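Local coordinates for Ice-binding protein (Colwellia, PDB 3WP9) that binds to the surface of ice crystals, inhibits their growth and suppresses ice recrystallization, which may protect membranes from freezing injury, at residues 152-157 and 161-166. Residues are numbered along the deposited sequence; the frame is centred on the assembly and turned at random.
Sequences VTLTGG and KNIFWQ
Two faces of the right-handed beta-helix meet across its hydrophobic interior where L154 and V152 of strand 152-155 face I163 and W165 of strand 163-167. The closest pair is L154 CD2 and I163 CD1, 3.5 Å apart, tighter than usual for two methyls. I163 reaches it because CG1 lies anti to the carbonyl carbon (chi1 -65°) and the chain runs on extended to CD1 (chi2 176°). The two side chains reach inward from opposing walls, meeting at their terminal methyls. Two residues back from L154 and two on from I163, V152 CG2 sits obliquely to the W165 indole, 4.3 Å from CZ2. The strands belong to different parallel sheets, and the 10.0 Å between the CA atoms of L154 and I163, the nearest pair, is consistent with packing across the interior; side chains make the contact, burying 125 Å² in all. The indole N-H of W165 donates from NE1 to E180 O in strand 178-180, which lies beside strand 152-155 (V152 bonds to S178 through the backbone) and whose F179 meets the ring with planes at about 40°. Around this, F128 of strand 126-129 touches both V152 and I163, while W136 and M138 of strand 136-140 pack along I163 and W165 from the adjacent coil.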
ATOM      1  N   VAL A 152       5.512  -1.285 -11.525  1.00 14.07           N
ATOM      2  CA  VAL A 152       5.711  -2.631 -10.964  1.00 16.56           C
ATOM      3  C   VAL A 152       4.877  -3.542 -11.866  1.00 15.15           C
ATOM      4  O   VAL A 152       3.684  -3.327 -12.003  1.00 16.94           O
ATOM      5  CB  VAL A 152       5.221  -2.670  -9.501  1.00 16.60           C
ATOM      6  CG1 VAL A 152       5.148  -4.120  -9.002  1.00 16.21           C
ATOM      7  CG2 VAL A 152       6.131  -1.785  -8.630  1.00 18.14           C
ATOM      8  N   THR A 153       5.535  -4.546 -12.460  1.00 17.69           N
ATOM      9  CA  THR A 153       4.870  -5.466 -13.377  1.00 18.97           C
ATOM     10  C   THR A 153       4.722  -6.833 -12.772  1.00 18.36           C
ATOM     11  O   THR A 153       5.651  -7.274 -12.114  1.00 20.50           O
ATOM     12  CB  THR A 153       5.711  -5.485 -14.642  1.00 18.09           C
ATOM     13  OG1 THR A 153       5.591  -4.166 -15.220  1.00 24.75           O
ATOM     14  CG2 THR A 153       5.289  -6.571 -15.679  1.00 24.04           C
ATOM     15  N   LEU A 154       3.575  -7.429 -12.983  1.00 18.29           N
ATOM     16  CA  LEU A 154       3.259  -8.792 -12.482  1.00 19.13           C
ATOM     17  C   LEU A 154       3.255  -9.820 -13.638  1.00 21.38           C
ATOM     18  O   LEU A 154       2.555  -9.632 -14.658  1.00 21.13           O
ATOM     19  CB  LEU A 154       1.935  -8.845 -11.814  1.00 19.73           C
ATOM     20  CG  LEU A 154       1.754  -7.841 -10.651  1.00 20.76           C
ATOM     21  CD1 LEU A 154       0.405  -8.086 -10.019  1.00 23.34           C
ATOM     22  CD2 LEU A 154       2.918  -7.952  -9.664  1.00 23.39           C
ATOM     23  N   THR A 155       4.055 -10.868 -13.473  1.00 19.85           N
ATOM     24  CA  THR A 155       3.986 -11.999 -14.441  1.00 21.45           C
ATOM     25  C   THR A 155       3.914 -13.377 -13.799  1.00 25.28           C
ATOM     26  O   THR A 155       4.179 -13.554 -12.601  1.00 24.27           O
ATOM     27  CB  THR A 155       5.173 -11.974 -15.357  1.00 19.30           C
ATOM     28  OG1 THR A 155       6.400 -12.197 -14.645  1.00 21.56           O
ATOM     29  CG2 THR A 155       5.246 -10.611 -16.149  1.00 22.13           C
ATOM     30  N   GLY A 156       3.567 -14.361 -14.615  1.00 22.56           N
ATOM     31  CA  GLY A 156       3.518 -15.764 -14.116  1.00 24.84           C
ATOM     32  C   GLY A 156       2.255 -16.161 -13.354  1.00 26.82           C
ATOM     33  O   GLY A 156       2.033 -17.366 -13.081  1.00 29.29           O
ATOM     34  N   GLY A 157       1.381 -15.219 -13.015  1.00 25.19           N
ATOM     35  CA  GLY A 157       0.283 -15.485 -12.113  1.00 26.27           C
ATOM     36  C   GLY A 157       0.450 -14.698 -10.794  1.00 23.46           C
ATOM     37  O   GLY A 157      -0.465 -14.712  -9.982  1.00 26.32           O
ATOM     38  N   LYS A 161      -1.933  -8.775  -4.239  1.00 20.15           N
ATOM     39  CA  LYS A 161      -2.272  -9.049  -2.807  1.00 19.57           C
ATOM     40  C   LYS A 161      -1.157  -9.868  -2.114  1.00 19.76           C
ATOM     41  O   LYS A 161      -1.127  -9.940  -0.858  1.00 20.23           O
ATOM     42  CB  LYS A 161      -3.635  -9.739  -2.669  1.00 22.18           C
ATOM     43  CG  LYS A 161      -3.593 -11.233  -3.031  1.00 24.61           C
ATOM     44  CD  LYS A 161      -4.811 -11.973  -2.550  1.00 31.01           C
ATOM     45  CE  LYS A 161      -4.489 -13.464  -2.508  1.00 40.97           C
ATOM     46  NZ  LYS A 161      -5.712 -14.336  -2.451  1.00 47.81           N
ATOM     47  N   ASN A 162      -0.254 -10.493  -2.863  1.00 21.68           N
ATOM     48  CA  ASN A 162       0.877 -11.281  -2.287  1.00 19.16           C
ATOM     49  C   ASN A 162       2.220 -10.654  -2.224  1.00 19.53           C
ATOM     50  O   ASN A 162       3.222 -11.310  -1.930  1.00 20.67           O
ATOM     51  CB  ASN A 162       1.017 -12.591  -3.069  1.00 22.52           C
ATOM     52  CG  ASN A 162      -0.141 -13.550  -2.786  1.00 25.00           C
ATOM     53  OD1 ASN A 162      -0.738 -13.556  -1.694  1.00 26.26           O
ATOM     54  ND2 ASN A 162      -0.472 -14.374  -3.790  1.00 24.47           N
ATOM     55  N   ILE A 163       2.281  -9.345  -2.504  1.00 18.81           N
ATOM     56  CA  ILE A 163       3.524  -8.648  -2.480  1.00 16.22           C
ATOM     57  C   ILE A 163       3.388  -7.605  -1.329  1.00 18.05           C
ATOM     58  O   ILE A 163       2.397  -6.797  -1.330  1.00 18.02           O
ATOM     59  CB  ILE A 163       3.718  -7.869  -3.805  1.00 19.71           C
ATOM     60  CG1 ILE A 163       3.850  -8.867  -4.999  1.00 19.44           C
ATOM     61  CG2 ILE A 163       4.919  -6.976  -3.672  1.00 17.40           C
ATOM     62  CD1 ILE A 163       3.940  -8.203  -6.364  1.00 23.67           C
ATOM     63  N   PHE A 164       4.310  -7.705  -0.366  1.00 16.52           N
ATOM     64  CA  PHE A 164       4.215  -6.865   0.885  1.00 15.67           C
ATOM     65  C   PHE A 164       5.393  -5.991   0.956  1.00 15.15           C
ATOM     66  O   PHE A 164       6.525  -6.459   0.984  1.00 15.85           O
ATOM     67  CB  PHE A 164       4.020  -7.742   2.165  1.00 16.50           C
ATOM     68  CG  PHE A 164       2.807  -8.640   2.099  1.00 16.97           C
ATOM     69  CD1 PHE A 164       1.523  -8.239   2.532  1.00 15.84           C
ATOM     70  CD2 PHE A 164       2.954  -9.922   1.538  1.00 18.32           C
ATOM     71  CE1 PHE A 164       0.384  -9.083   2.436  1.00 17.98           C
ATOM     72  CE2 PHE A 164       1.837 -10.740   1.412  1.00 17.99           C
ATOM     73  CZ  PHE A 164       0.568 -10.362   1.872  1.00 17.21           C
ATOM     74  N   TRP A 165       5.143  -4.651   0.988  1.00 13.91           N
ATOM     75  CA  TRP A 165       6.220  -3.657   1.042  1.00 15.34           C
ATOM     76  C   TRP A 165       6.177  -3.084   2.443  1.00 14.49           C
ATOM     77  O   TRP A 165       5.218  -2.390   2.824  1.00 14.73           O
ATOM     78  CB  TRP A 165       6.003  -2.510   0.067  1.00 14.08           C
ATOM     79  CG  TRP A 165       5.824  -2.949  -1.423  1.00 14.18           C
ATOM     80  CD1 TRP A 165       4.683  -3.285  -2.036  1.00 16.70           C
ATOM     81  CD2 TRP A 165       6.854  -2.945  -2.381  1.00 12.95           C
ATOM     82  NE1 TRP A 165       4.935  -3.516  -3.385  1.00 15.12           N
ATOM     83  CE2 TRP A 165       6.266  -3.316  -3.609  1.00 14.73           C
ATOM     84  CE3 TRP A 165       8.221  -2.658  -2.338  1.00 12.57           C
ATOM     85  CZ2 TRP A 165       7.022  -3.410  -4.775  1.00 14.23           C
ATOM     86  CZ3 TRP A 165       8.959  -2.726  -3.454  1.00 15.26           C
ATOM     87  CH2 TRP A 165       8.350  -3.121  -4.689  1.00 14.13           C
ATOM     88  N   GLN A 166       7.174  -3.473   3.202  1.00 14.96           N
ATOM     89  CA  GLN A 166       7.330  -2.964   4.590  1.00 15.31           C
ATOM     90  C   GLN A 166       8.385  -1.856   4.543  1.00 14.35           C
ATOM     91  O   GLN A 166       9.543  -2.096   4.297  1.00 14.70           O
ATOM     92  CB  GLN A 166       7.740  -4.157   5.513  1.00 16.28           C
ATOM     93  CG  GLN A 166       8.122  -3.697   6.935  1.00 18.28           C
ATOM     94  CD  GLN A 166       9.612  -3.464   7.106  1.00 15.65           C
ATOM     95  OE1 GLN A 166      10.463  -4.344   6.746  1.00 19.67           O
ATOM     96  NE2 GLN A 166       9.951  -2.342   7.677  1.00 19.60           N
TER